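Local atomic coordinates of Lpg2148(MvcA) (Legionella pneumophila subsp. pneumophila str. Philadelphia 1, PDB entry 6K11), a protein that probably acts as a deamidase-related deubiquitinating effector that regulates the host ubiquitin-conjugating enzyme UBE2N. Residues K11-S16 with K269-S274; I40-K45 with A54-K59; E97-S100 with D104-K107; L160-K165 with D216-Q221; R247-Y252 with D279-K284. One frame throughout, in Å; residues are numbered along the deposited sequence.

Contact 1 of 5, residues K11-S16 with K269-S274; sequences KLKSMS and KDEYLS
Lys-13 and Asp-270 reach toward each other from opposite directions, while Glu-271 comes in at roughly a right angle to the lysine. The case illustrates how a single ammonium group can bridge two helices whose backbones stay well apart, since even the nearest CA atoms, those of Lys-13 and Asp-270, are separated by 9.4 Å. The lysine spans the gap because CG stands opposite the backbone N (chi1 170°) and the rest of the chain is fully extended. Asp-270 answers with CG set between its own backbone N and carbonyl carbon (chi1 66°). Its OD1 receives Lys-13 NZ at 2.8 Å through the syn lone pair, and OD2 adds a weak, longer bond to the same nitrogen at 3.4 Å. The aliphatic part takes part too, with Lys-13 CD lying 3.5 Å from Asp-270 OD2. Glu-271 is used differently: its OE1, 2.9 Å from Lys-13 NZ, is approached from above the carboxylate plane, 40° out of it. Asp-268 forms a further salt bridge with this ammonium, so the surrounding negative charge would be expected to favour the protonated lysine. Helix 4-19 is thereby tied to helix 269-274, with Phe-265 of helix 261-266 against Lys-13, and Trp-264 together with Tyr-250 of edge strand 250-252 against Asp-270.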
# COMPACT_ATOMS: atom_id res chain seq x y z
N LYS A 11 -23.83 -6.06 5.04
CA LYS A 11 -23.97 -6.38 3.62
C LYS A 11 -22.63 -6.35 2.91
O LYS A 11 -22.36 -7.21 2.07
CB LYS A 11 -24.96 -5.39 2.98
CG LYS A 11 -24.97 -5.35 1.46
CD LYS A 11 -26.32 -4.79 0.97
CE LYS A 11 -26.55 -5.08 -0.52
NZ LYS A 11 -27.91 -5.54 -0.85
N LEU A 12 -21.80 -5.35 3.21
CA LEU A 12 -20.47 -5.31 2.62
C LEU A 12 -19.68 -6.57 2.98
O LEU A 12 -19.05 -7.20 2.11
CB LEU A 12 -19.73 -4.04 3.08
CG LEU A 12 -18.23 -4.03 2.76
CD1 LEU A 12 -18.00 -3.89 1.26
CD2 LEU A 12 -17.46 -2.96 3.53
N LYS A 13 -19.75 -6.97 4.25
CA LYS A 13 -19.02 -8.17 4.67
C LYS A 13 -19.59 -9.42 4.00
O LYS A 13 -18.84 -10.25 3.47
CB LYS A 13 -19.05 -8.30 6.20
CG LYS A 13 -18.53 -9.64 6.70
CD LYS A 13 -18.22 -9.61 8.18
CE LYS A 13 -17.62 -10.93 8.63
NZ LYS A 13 -17.16 -10.87 10.04
N SER A 14 -20.92 -9.57 4.01
CA SER A 14 -21.51 -10.77 3.43
C SER A 14 -21.21 -10.88 1.94
O SER A 14 -20.86 -11.96 1.44
CB SER A 14 -23.02 -10.78 3.70
OG SER A 14 -23.62 -11.94 3.13
N MET A 15 -21.29 -9.76 1.22
CA MET A 15 -21.07 -9.76 -0.22
C MET A 15 -19.61 -10.02 -0.57
O MET A 15 -19.31 -10.74 -1.53
CB MET A 15 -21.51 -8.41 -0.82
CG MET A 15 -23.06 -8.20 -0.94
SD MET A 15 -23.48 -6.60 -1.72
CE MET A 15 -22.70 -6.81 -3.32
N SER A 16 -18.68 -9.40 0.15
CA SER A 16 -17.26 -9.66 -0.09
C SER A 16 -16.90 -11.12 0.21
O SER A 16 -16.14 -11.75 -0.56
CB SER A 16 -16.41 -8.69 0.73
OG SER A 16 -15.02 -9.01 0.56
N LYS A 269 -11.61 -11.66 11.08
CA LYS A 269 -10.65 -10.89 11.85
C LYS A 269 -11.15 -9.48 12.10
O LYS A 269 -10.71 -8.84 13.06
CB LYS A 269 -9.28 -10.84 11.16
CG LYS A 269 -8.20 -10.22 12.04
CD LYS A 269 -6.82 -10.69 11.68
CE LYS A 269 -5.79 -9.82 12.40
NZ LYS A 269 -4.40 -10.33 12.18
N ASP A 270 -12.08 -8.98 11.28
CA ASP A 270 -12.72 -7.70 11.58
C ASP A 270 -13.46 -7.76 12.91
O ASP A 270 -13.35 -6.85 13.74
CB ASP A 270 -13.66 -7.29 10.43
CG ASP A 270 -14.87 -8.22 10.26
OD1 ASP A 270 -14.71 -9.46 10.23
OD2 ASP A 270 -16.00 -7.69 10.12
N GLU A 271 -14.23 -8.84 13.14
CA GLU A 271 -14.99 -8.97 14.38
C GLU A 271 -14.07 -9.25 15.56
O GLU A 271 -14.29 -8.72 16.66
CB GLU A 271 -16.04 -10.08 14.25
CG GLU A 271 -17.14 -9.77 13.24
CD GLU A 271 -18.30 -10.77 13.29
OE1 GLU A 271 -19.00 -10.90 12.26
OE2 GLU A 271 -18.49 -11.42 14.34
N TYR A 272 -13.05 -10.08 15.34
CA TYR A 272 -12.07 -10.35 16.38
C TYR A 272 -11.46 -9.05 16.90
O TYR A 272 -11.42 -8.81 18.12
CB TYR A 272 -10.97 -11.27 15.84
CG TYR A 272 -9.98 -11.66 16.92
CD1 TYR A 272 -10.29 -12.63 17.88
CD2 TYR A 272 -8.72 -11.05 16.99
CE1 TYR A 272 -9.39 -12.98 18.87
CE2 TYR A 272 -7.82 -11.39 17.99
CZ TYR A 272 -8.15 -12.35 18.92
OH TYR A 272 -7.25 -12.69 19.89
N LEU A 273 -10.97 -8.20 16.00
CA LEU A 273 -10.30 -6.98 16.46
C LEU A 273 -11.30 -5.99 17.01
O LEU A 273 -10.99 -5.25 17.95
CB LEU A 273 -9.47 -6.36 15.33
CG LEU A 273 -8.25 -7.17 14.90
CD1 LEU A 273 -7.73 -6.64 13.56
CD2 LEU A 273 -7.13 -7.17 15.98
N SER A 274 -12.52 -5.97 16.46
CA SER A 274 -13.57 -5.12 17.00
C SER A 274 -13.71 -5.26 18.51
O SER A 274 -14.02 -4.28 19.20
CB SER A 274 -14.89 -5.47 16.33
OG SER A 274 -15.90 -4.60 16.78

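Contact 2 of 5, residues I40-K45 with A54-K59; sequences IPSINK and AKEVSK
Glu-56 is the one residue of 54-59 that packs closely against the turn 40-45, resting on Ser-42 and Ile-43. A single bent side chain here links the helix to the loop that leads into it. The walk starts at Ala-54 and Lys-55, whose carbonyl oxygens accept the backbone N-H groups of Ser-58 and Lys-59 and so keep this part of helix 49-64 regular. Next comes Glu-56. The CA atoms of Glu-56 and Ser-42 are 8.2 Å apart, and the glutamate side chain enters the interval folded at chi2 (-65°) instead of stretched out. Two different parts of it are used. The methylene CG slides along Ile-43, coming 4.1 Å from CG1 as the two side chains run past each other in opposite directions. The carboxylate comes up to the serine's methylene, with OE2 3.4 Å from Ser-42 CB. Its other oxygen, OE1, has a weak hydrogen bond to the hydroxyl of Ser-39. One residue later, Val-57 turns to another neighbour, packing on Lys-370 and Thr-374 of helix 358-381; the same long helix supplies Leu-381 to Ile-43. Chemically, the contact is van der Waals packing with a polar fringe: the glutamate lends its hydrocarbon to the isoleucine, while its charged end lies at the serine-bearing turn, with the weak bond to Ser-39 on OE1.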
# COMPACT_ATOMS: atom_id res chain seq x y z
N ILE A 40 0.85 -6.13 -23.15
CA ILE A 40 1.47 -5.87 -24.45
C ILE A 40 2.93 -5.42 -24.35
O ILE A 40 3.77 -5.98 -25.08
CB ILE A 40 0.61 -4.86 -25.25
CG1 ILE A 40 -0.54 -5.57 -25.96
CG2 ILE A 40 1.47 -4.08 -26.24
CD1 ILE A 40 -0.11 -6.47 -27.08
N PRO A 41 3.31 -4.46 -23.51
CA PRO A 41 4.72 -4.02 -23.48
C PRO A 41 5.70 -5.12 -23.09
O PRO A 41 6.91 -4.94 -23.29
CB PRO A 41 4.72 -2.89 -22.44
CG PRO A 41 3.30 -2.42 -22.39
CD PRO A 41 2.49 -3.67 -22.56
N SER A 42 5.22 -6.24 -22.55
CA SER A 42 6.09 -7.34 -22.15
C SER A 42 6.28 -8.38 -23.25
O SER A 42 7.06 -9.32 -23.07
CB SER A 42 5.53 -8.02 -20.90
OG SER A 42 5.59 -7.16 -19.79
N ILE A 43 5.60 -8.24 -24.38
CA ILE A 43 5.70 -9.21 -25.47
C ILE A 43 6.70 -8.68 -26.49
O ILE A 43 6.51 -7.60 -27.07
CB ILE A 43 4.33 -9.48 -26.10
CG1 ILE A 43 3.37 -10.02 -25.02
CG2 ILE A 43 4.46 -10.43 -27.29
CD1 ILE A 43 2.12 -10.64 -25.55
N ASN A 44 7.79 -9.42 -26.68
CA ASN A 44 8.77 -9.10 -27.70
C ASN A 44 8.21 -9.51 -29.06
O ASN A 44 7.98 -10.69 -29.32
CB ASN A 44 10.09 -9.82 -27.40
CG ASN A 44 11.23 -9.36 -28.30
OD1 ASN A 44 11.10 -9.36 -29.52
ND2 ASN A 44 12.35 -8.97 -27.69
N LYS A 45 7.98 -8.52 -29.93
CA LYS A 45 7.26 -8.80 -31.17
C LYS A 45 8.14 -9.40 -32.26
O LYS A 45 7.60 -9.83 -33.29
CB LYS A 45 6.58 -7.52 -31.67
CG LYS A 45 5.60 -6.96 -30.64
CD LYS A 45 5.79 -5.48 -30.44
CE LYS A 45 4.57 -4.73 -30.93
NZ LYS A 45 4.66 -3.27 -30.64
N ALA A 54 0.47 -16.99 -24.49
CA ALA A 54 0.13 -18.04 -23.53
C ALA A 54 0.79 -17.78 -22.18
O ALA A 54 0.17 -17.97 -21.12
CB ALA A 54 0.53 -19.41 -24.07
N LYS A 55 2.03 -17.30 -22.20
CA LYS A 55 2.76 -16.99 -20.98
C LYS A 55 2.11 -15.85 -20.21
O LYS A 55 1.91 -15.93 -18.99
CB LYS A 55 4.21 -16.63 -21.34
CG LYS A 55 5.09 -16.23 -20.15
CD LYS A 55 6.33 -15.48 -20.60
CE LYS A 55 7.27 -15.20 -19.44
NZ LYS A 55 8.51 -14.47 -19.86
N GLU A 56 1.76 -14.76 -20.91
CA GLU A 56 1.17 -13.62 -20.23
C GLU A 56 -0.21 -13.94 -19.68
O GLU A 56 -0.58 -13.48 -18.59
CB GLU A 56 1.10 -12.41 -21.16
CG GLU A 56 2.45 -11.82 -21.50
CD GLU A 56 3.15 -11.24 -20.29
OE1 GLU A 56 2.46 -10.81 -19.34
OE2 GLU A 56 4.40 -11.20 -20.29
N VAL A 57 -0.99 -14.74 -20.42
CA VAL A 57 -2.32 -15.10 -19.94
C VAL A 57 -2.21 -15.96 -18.68
O VAL A 57 -2.93 -15.74 -17.70
CB VAL A 57 -3.11 -15.80 -21.06
CG1 VAL A 57 -4.41 -16.38 -20.52
CG2 VAL A 57 -3.40 -14.80 -22.21
N SER A 58 -1.29 -16.93 -18.69
CA SER A 58 -1.09 -17.78 -17.52
C SER A 58 -0.71 -16.96 -16.30
O SER A 58 -1.25 -17.15 -15.20
CB SER A 58 -0.02 -18.84 -17.82
OG SER A 58 0.38 -19.50 -16.62
N LYS A 59 0.23 -16.02 -16.47
CA LYS A 59 0.70 -15.20 -15.35
C LYS A 59 -0.46 -14.45 -14.69
O LYS A 59 -0.62 -14.48 -13.47
CB LYS A 59 1.78 -14.24 -15.84
CG LYS A 59 2.19 -13.17 -14.84
CD LYS A 59 3.42 -12.41 -15.35
CE LYS A 59 3.46 -10.97 -14.85
NZ LYS A 59 4.45 -10.16 -15.61

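Contact 3 of 5, residues E97-S100 with D104-K107; sequences EALS and DNLK
Asn-105 fits its amide into the bend formed by Ala-98, Leu-99 and Ser-100, and this is where the contact is tight. CG of the asparagine lies between its backbone N and carbonyl carbon (chi1 54°), folding the amide back toward the end of the preceding strand. There ND2 donates to Ala-98 O at 2.9 Å; the carbonyl oxygen lies almost in the amide plane, and the donor lies in the carbonyl plane. The amide oxygen works in the other direction: Ser-100 N gives it a nearly straight bond of 3.0 Å (166° at the hydrogen), although the N-H comes from above the plane of the side-chain carbonyl, 40° out of it. OD1 also takes a weak bond from Leu-106 N. Off the oxygen end of the amide, Leu-99 CD1 touches both Asn-105 OD1, at 3.7 Å, and Leu-106 CB, at 3.8 Å, with Phe-329 of strand 325-333 and helix 278-288 closing that apolar side. Toward solvent the fit is slacker. Ser-100 OG receives Asp-104 N at 2.8 Å, yet the bond is strongly bent and weak, and the exposed Asp-104 carboxylate lies near that of Asp-102, a pairing of like charges. As a worked example of side-chain mimicry, the amide acts like one more peptide group: it satisfies a carbonyl and an N-H two residues apart, joining the strand's end to the start of helix 104-111.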
# COMPACT_ATOMS: atom_id res chain seq x y z
N GLU A 97 -3.99 13.49 8.23
CA GLU A 97 -3.45 14.03 9.48
C GLU A 97 -2.60 12.99 10.19
O GLU A 97 -2.96 11.82 10.28
CB GLU A 97 -4.57 14.54 10.40
CG GLU A 97 -5.01 15.93 10.03
CD GLU A 97 -6.20 16.38 10.84
OE1 GLU A 97 -7.32 16.22 10.30
OE2 GLU A 97 -6.02 16.87 11.99
N ALA A 98 -1.45 13.42 10.70
CA ALA A 98 -0.65 12.52 11.51
C ALA A 98 -1.39 12.20 12.81
O ALA A 98 -1.99 13.08 13.43
CB ALA A 98 0.72 13.14 11.80
N LEU A 99 -1.38 10.92 13.19
CA LEU A 99 -1.90 10.53 14.49
C LEU A 99 -1.01 11.11 15.58
O LEU A 99 0.21 10.96 15.54
CB LEU A 99 -1.97 9.00 14.61
CG LEU A 99 -2.66 8.42 15.85
CD1 LEU A 99 -4.14 8.78 15.88
CD2 LEU A 99 -2.48 6.89 15.93
N SER A 100 -1.62 11.80 16.54
CA SER A 100 -0.88 12.35 17.67
C SER A 100 -0.19 11.23 18.45
O SER A 100 -0.50 10.05 18.31
CB SER A 100 -1.81 13.15 18.58
OG SER A 100 -2.34 12.32 19.60
N ASP A 104 -4.64 11.07 20.66
CA ASP A 104 -5.69 11.93 21.21
C ASP A 104 -6.47 12.64 20.13
O ASP A 104 -7.69 12.81 20.26
CB ASP A 104 -5.09 12.95 22.18
CG ASP A 104 -4.39 12.31 23.35
OD1 ASP A 104 -5.05 11.56 24.10
OD2 ASP A 104 -3.18 12.57 23.51
N ASN A 105 -5.80 13.08 19.06
CA ASN A 105 -6.50 13.90 18.08
C ASN A 105 -7.60 13.10 17.39
O ASN A 105 -8.70 13.62 17.14
CB ASN A 105 -5.53 14.50 17.06
CG ASN A 105 -4.64 13.47 16.40
OD1 ASN A 105 -4.51 12.33 16.85
ND2 ASN A 105 -4.00 13.87 15.30
N LEU A 106 -7.35 11.81 17.12
CA LEU A 106 -8.40 10.96 16.57
C LEU A 106 -9.42 10.58 17.64
O LEU A 106 -10.63 10.56 17.37
CB LEU A 106 -7.79 9.70 15.94
CG LEU A 106 -8.78 8.67 15.38
CD1 LEU A 106 -9.74 9.31 14.38
CD2 LEU A 106 -8.03 7.48 14.75
N LYS A 107 -8.96 10.28 18.86
CA LYS A 107 -9.89 9.94 19.93
C LYS A 107 -10.87 11.07 20.19
O LYS A 107 -12.08 10.84 20.31
CB LYS A 107 -9.12 9.58 21.20
CG LYS A 107 -8.40 8.23 21.12
CD LYS A 107 -8.40 7.50 22.46
CE LYS A 107 -7.00 7.22 22.95
NZ LYS A 107 -7.05 6.62 24.32

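Contact 4 of 5, residues L160-K165 with D216-Q221; sequences LYFIDK and DIFNEQ
Phe-162 and Phe-218 each carry CG opposite the backbone N (chi1 167° and -172°), and this extended setting sends both rings into the space between strand 160-163 and helix 206-220. They meet there as a T-shaped pair, the edge of Phe-218 directed at a face of Phe-162, with centroids 5.1 Å apart and planes at 78°. The touching corner is CE1 of Phe-218. It lies off-centre over the rim of the other ring, 3.6 Å from Phe-162 CG and 3.8 Å from Phe-162 CD2, and it also nears Phe-162 CB. The opposite face of Phe-162 is occupied by the backbone N of Asp-164, so both faces of the ring have a neighbour. Two residues earlier in the strand, Leu-160 CD2 and Ile-217 CG2 approach to 4.3 Å, a lighter apolar contact. On the helix side, Gln-221 folds back and its NE2 donates to Ile-217 O at 3.0 Å, reaching it from well above the carbonyl plane; the same amide nitrogen also bonds Leu-172 O. Phe-225 enlarges the aromatic cluster, edge-to-face with Phe-162 and nearly parallel to Phe-218, while Pro-132 touches both rings. Two apolar residues on the strand, two apart in sequence, thus receive two consecutive helix residues: the familiar packing of a helix on the face of a beta sheet, here in the core of the MvcA insertion domain.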
# COMPACT_ATOMS: atom_id res chain seq x y z
N LEU A 160 26.95 14.99 -8.03
CA LEU A 160 26.60 14.23 -6.84
C LEU A 160 25.08 14.27 -6.76
O LEU A 160 24.50 15.34 -6.57
CB LEU A 160 27.23 14.83 -5.57
CG LEU A 160 26.91 14.14 -4.24
CD1 LEU A 160 27.49 12.71 -4.22
CD2 LEU A 160 27.44 14.94 -3.08
N TYR A 161 24.44 13.10 -6.93
CA TYR A 161 23.00 12.99 -7.06
C TYR A 161 22.41 12.13 -5.96
O TYR A 161 23.07 11.23 -5.41
CB TYR A 161 22.61 12.34 -8.41
CG TYR A 161 22.71 13.20 -9.65
CD1 TYR A 161 22.04 14.43 -9.74
CD2 TYR A 161 23.41 12.75 -10.76
CE1 TYR A 161 22.10 15.18 -10.89
CE2 TYR A 161 23.48 13.50 -11.91
CZ TYR A 161 22.83 14.71 -11.97
OH TYR A 161 22.90 15.45 -13.12
N PHE A 162 21.13 12.38 -5.66
CA PHE A 162 20.30 11.45 -4.92
C PHE A 162 19.11 11.15 -5.82
O PHE A 162 18.48 12.08 -6.34
CB PHE A 162 19.85 12.03 -3.57
CG PHE A 162 18.74 11.25 -2.89
CD1 PHE A 162 18.87 9.88 -2.68
CD2 PHE A 162 17.60 11.89 -2.45
CE1 PHE A 162 17.85 9.15 -2.05
CE2 PHE A 162 16.57 11.19 -1.82
CZ PHE A 162 16.69 9.81 -1.62
N ILE A 163 18.87 9.86 -6.08
CA ILE A 163 17.66 9.41 -6.77
C ILE A 163 16.72 8.87 -5.71
O ILE A 163 17.08 7.92 -4.99
CB ILE A 163 17.97 8.32 -7.81
CG1 ILE A 163 18.91 8.84 -8.88
CG2 ILE A 163 16.66 7.78 -8.42
CD1 ILE A 163 19.24 7.81 -9.94
N ASP A 164 15.53 9.46 -5.59
CA ASP A 164 14.65 9.07 -4.50
C ASP A 164 13.78 7.87 -4.89
O ASP A 164 13.92 7.28 -5.97
CB ASP A 164 13.82 10.27 -4.02
CG ASP A 164 12.63 10.62 -4.93
OD1 ASP A 164 12.50 10.11 -6.07
OD2 ASP A 164 11.84 11.49 -4.50
N LYS A 165 12.88 7.49 -3.97
CA LYS A 165 12.02 6.32 -4.14
C LYS A 165 11.23 6.36 -5.45
O LYS A 165 11.02 5.33 -6.09
CB LYS A 165 11.07 6.19 -2.94
CG LYS A 165 9.94 7.21 -2.93
CD LYS A 165 9.28 7.40 -1.57
CE LYS A 165 8.66 8.79 -1.49
NZ LYS A 165 7.47 8.88 -0.61
N ASP A 216 27.49 14.43 5.22
CA ASP A 216 27.19 15.75 5.78
C ASP A 216 26.42 16.60 4.78
O ASP A 216 25.41 17.22 5.13
CB ASP A 216 28.48 16.48 6.18
CG ASP A 216 29.17 15.87 7.39
OD1 ASP A 216 28.51 15.19 8.20
OD2 ASP A 216 30.39 16.10 7.54
N ILE A 217 26.90 16.65 3.53
CA ILE A 217 26.25 17.42 2.47
C ILE A 217 24.79 16.99 2.35
O ILE A 217 23.87 17.82 2.29
CB ILE A 217 27.01 17.24 1.14
CG1 ILE A 217 28.33 18.03 1.15
CG2 ILE A 217 26.17 17.66 -0.06
CD1 ILE A 217 29.27 17.63 0.02
N PHE A 218 24.56 15.67 2.35
CA PHE A 218 23.21 15.13 2.25
C PHE A 218 22.36 15.49 3.46
O PHE A 218 21.23 15.96 3.31
CB PHE A 218 23.28 13.61 2.08
CG PHE A 218 21.96 12.96 1.76
CD1 PHE A 218 21.39 13.11 0.51
CD2 PHE A 218 21.32 12.18 2.71
CE1 PHE A 218 20.17 12.49 0.22
CE2 PHE A 218 20.11 11.57 2.42
CZ PHE A 218 19.54 11.72 1.17
N ASN A 219 22.88 15.25 4.67
CA ASN A 219 22.11 15.54 5.88
C ASN A 219 21.72 17.01 5.98
O ASN A 219 20.67 17.34 6.53
CB ASN A 219 22.90 15.16 7.14
CG ASN A 219 23.11 13.67 7.28
OD1 ASN A 219 22.48 12.88 6.58
ND2 ASN A 219 23.99 13.27 8.19
N GLU A 220 22.57 17.90 5.45
CA GLU A 220 22.33 19.33 5.55
C GLU A 220 21.07 19.77 4.80
O GLU A 220 20.46 20.78 5.15
CB GLU A 220 23.53 20.11 5.00
CG GLU A 220 24.73 20.17 5.92
CD GLU A 220 24.80 21.48 6.69
OE1 GLU A 220 24.67 21.45 7.94
OE2 GLU A 220 25.00 22.54 6.05
N GLN A 221 20.69 19.05 3.74
CA GLN A 221 19.56 19.43 2.90
C GLN A 221 18.42 18.41 2.96
O GLN A 221 17.59 18.36 2.04
CB GLN A 221 20.02 19.62 1.46
CG GLN A 221 20.69 18.39 0.86
CD GLN A 221 21.45 18.73 -0.41
OE1 GLN A 221 20.87 19.15 -1.40
NE2 GLN A 221 22.77 18.53 -0.38

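Contact 5 of 5, residues R247-Y252 with D279-K284; sequences RQFYPY and DKYIEK
Phe-249 and Tyr-281 have the nearest CA atoms of the two segments, 9.5 Å apart, where the chain entering strand 250-252 passes helix 278-288. Two large rings bridge that spacing, joining the edge of the sheet to the helix. Phe-249 places CG between its backbone N and carbonyl carbon (chi1 84°), while Tyr-281 swings CG away from its backbone N (chi1 -165°), and the side chains cross at about a right angle. The rings are tilted by 56°, an oblique pairing. Phe-249 CZ comes 3.5 Å from Tyr-281 CD2 and 3.7 Å from Tyr-281 CB, while CE2 of the phenylalanine lies over one face of the tyrosine, toward its rim. At the far end of Tyr-281, OH stands 4.3 Å from Pro-251 CB, so the tyrosine spans two residues of the opposing segment. Around this buried pair, Phe-304 stacks on Tyr-281 and Phe-234 of strand 228-238 packs against it. Leu-273 of helix 269-274 touches Pro-251, and helix 104-111 meets Ile-282, the next residue of helix 278-288.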
# COMPACT_ATOMS: atom_id res chain seq x y z
N ARG A 247 -20.63 1.77 21.18
CA ARG A 247 -20.11 2.01 19.83
C ARG A 247 -19.10 0.94 19.46
O ARG A 247 -18.29 0.51 20.28
CB ARG A 247 -19.50 3.40 19.77
CG ARG A 247 -18.49 3.63 18.67
CD ARG A 247 -18.02 5.07 18.69
NE ARG A 247 -18.88 5.93 17.89
CZ ARG A 247 -18.76 7.26 17.84
NH1 ARG A 247 -17.83 7.87 18.55
NH2 ARG A 247 -19.58 7.97 17.08
N GLN A 248 -19.17 0.47 18.20
CA GLN A 248 -18.32 -0.61 17.70
C GLN A 248 -17.63 -0.14 16.43
O GLN A 248 -18.18 0.65 15.66
CB GLN A 248 -19.12 -1.89 17.41
CG GLN A 248 -20.06 -2.33 18.52
CD GLN A 248 -19.34 -3.03 19.65
OE1 GLN A 248 -18.14 -3.31 19.56
NE2 GLN A 248 -20.06 -3.30 20.73
N PHE A 249 -16.41 -0.63 16.21
CA PHE A 249 -15.63 -0.33 15.01
C PHE A 249 -15.27 -1.62 14.30
O PHE A 249 -15.16 -2.68 14.92
CB PHE A 249 -14.34 0.43 15.34
CG PHE A 249 -13.18 -0.46 15.73
CD1 PHE A 249 -13.07 -0.95 17.03
CD2 PHE A 249 -12.18 -0.79 14.81
CE1 PHE A 249 -12.00 -1.77 17.40
CE2 PHE A 249 -11.11 -1.61 15.18
CZ PHE A 249 -11.02 -2.09 16.49
N TYR A 250 -15.09 -1.52 12.98
CA TYR A 250 -14.73 -2.70 12.18
C TYR A 250 -13.59 -2.32 11.25
O TYR A 250 -13.77 -1.43 10.39
CB TYR A 250 -15.93 -3.23 11.40
CG TYR A 250 -17.04 -3.64 12.34
CD1 TYR A 250 -17.05 -4.91 12.92
CD2 TYR A 250 -18.04 -2.74 12.69
CE1 TYR A 250 -18.07 -5.27 13.81
CE2 TYR A 250 -19.05 -3.10 13.57
CZ TYR A 250 -19.06 -4.36 14.12
OH TYR A 250 -20.06 -4.71 15.00
N PRO A 251 -12.42 -2.95 11.36
CA PRO A 251 -11.36 -2.70 10.38
C PRO A 251 -11.50 -3.63 9.19
O PRO A 251 -11.86 -4.80 9.31
CB PRO A 251 -10.07 -3.02 11.17
CG PRO A 251 -10.50 -4.10 12.15
CD PRO A 251 -11.98 -3.87 12.44
N TYR A 252 -11.21 -3.06 8.01
CA TYR A 252 -11.27 -3.74 6.73
C TYR A 252 -9.93 -3.61 6.02
O TYR A 252 -9.36 -2.51 5.96
CB TYR A 252 -12.35 -3.13 5.81
CG TYR A 252 -13.74 -2.98 6.38
CD1 TYR A 252 -14.26 -3.88 7.30
CD2 TYR A 252 -14.56 -1.92 5.97
CE1 TYR A 252 -15.58 -3.71 7.80
CE2 TYR A 252 -15.83 -1.75 6.45
CZ TYR A 252 -16.34 -2.64 7.36
OH TYR A 252 -17.63 -2.44 7.81
N ASP A 279 -10.80 2.61 21.34
CA ASP A 279 -9.80 3.34 22.11
C ASP A 279 -8.50 2.54 22.21
O ASP A 279 -7.42 3.06 21.93
CB ASP A 279 -10.32 3.68 23.50
CG ASP A 279 -11.44 4.71 23.48
OD1 ASP A 279 -11.42 5.62 22.63
OD2 ASP A 279 -12.34 4.61 24.34
N LYS A 280 -8.61 1.26 22.58
CA LYS A 280 -7.43 0.40 22.66
C LYS A 280 -6.77 0.22 21.29
O LYS A 280 -5.54 0.21 21.20
CB LYS A 280 -7.80 -0.96 23.24
CG LYS A 280 -6.59 -1.78 23.69
CD LYS A 280 -5.90 -1.12 24.89
CE LYS A 280 -6.87 -0.94 26.05
NZ LYS A 280 -6.82 0.43 26.66
N TYR A 281 -7.57 0.05 20.23
CA TYR A 281 -7.01 -0.04 18.89
C TYR A 281 -6.19 1.21 18.56
O TYR A 281 -5.06 1.12 18.07
CB TYR A 281 -8.11 -0.26 17.84
CG TYR A 281 -7.60 -0.71 16.46
CD1 TYR A 281 -7.21 0.22 15.50
CD2 TYR A 281 -7.51 -2.07 16.13
CE1 TYR A 281 -6.74 -0.17 14.25
CE2 TYR A 281 -7.03 -2.47 14.86
CZ TYR A 281 -6.65 -1.51 13.93
OH TYR A 281 -6.17 -1.89 12.68
N ILE A 282 -6.75 2.40 18.83
CA ILE A 282 -6.02 3.63 18.52
C ILE A 282 -4.74 3.72 19.36
O ILE A 282 -3.68 4.13 18.87
CB ILE A 282 -6.92 4.86 18.73
CG1 ILE A 282 -8.03 4.90 17.68
CG2 ILE A 282 -6.09 6.14 18.64
CD1 ILE A 282 -9.03 6.01 17.91
N GLU A 283 -4.82 3.33 20.63
CA GLU A 283 -3.65 3.42 21.49
C GLU A 283 -2.51 2.57 20.94
O GLU A 283 -1.36 3.00 20.93
CB GLU A 283 -4.01 2.99 22.91
CG GLU A 283 -4.84 4.04 23.64
CD GLU A 283 -5.48 3.49 24.90
OE1 GLU A 283 -4.97 2.48 25.42
OE2 GLU A 283 -6.49 4.08 25.35
N LYS A 284 -2.83 1.37 20.45
CA LYS A 284 -1.80 0.51 19.89
C LYS A 284 -1.24 1.06 18.59
O LYS A 284 -0.05 0.89 18.30
CB LYS A 284 -2.35 -0.91 19.69
CG LYS A 284 -2.36 -1.74 20.97
CD LYS A 284 -2.29 -3.24 20.63
CE LYS A 284 -1.88 -4.08 21.84
NZ LYS A 284 -2.13 -5.54 21.59

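In the fold
From the N terminus, helix 4-19 opens the longest loop, which contact 1 closes more than 250 residues later at helix 269-274. Contacts 2, 3 and 4 follow one another in series within that span: the first joins a loop to its following helix, the second a strand end to helix 104-111, the third a strand and helix of the insertion domain. Contact 5 opens before contact 1 closes and ends after it, so the two cross, and they touch directly around edge strand 250-252. Contact 5 also meets contact 3 through a salt bridge between Lys-107 and Glu-283. Contacts 1, 3 and 5 thus gather round one antiparallel sheet, whereas contacts 2 and 4 stand apart, their centres 38 Å from each other.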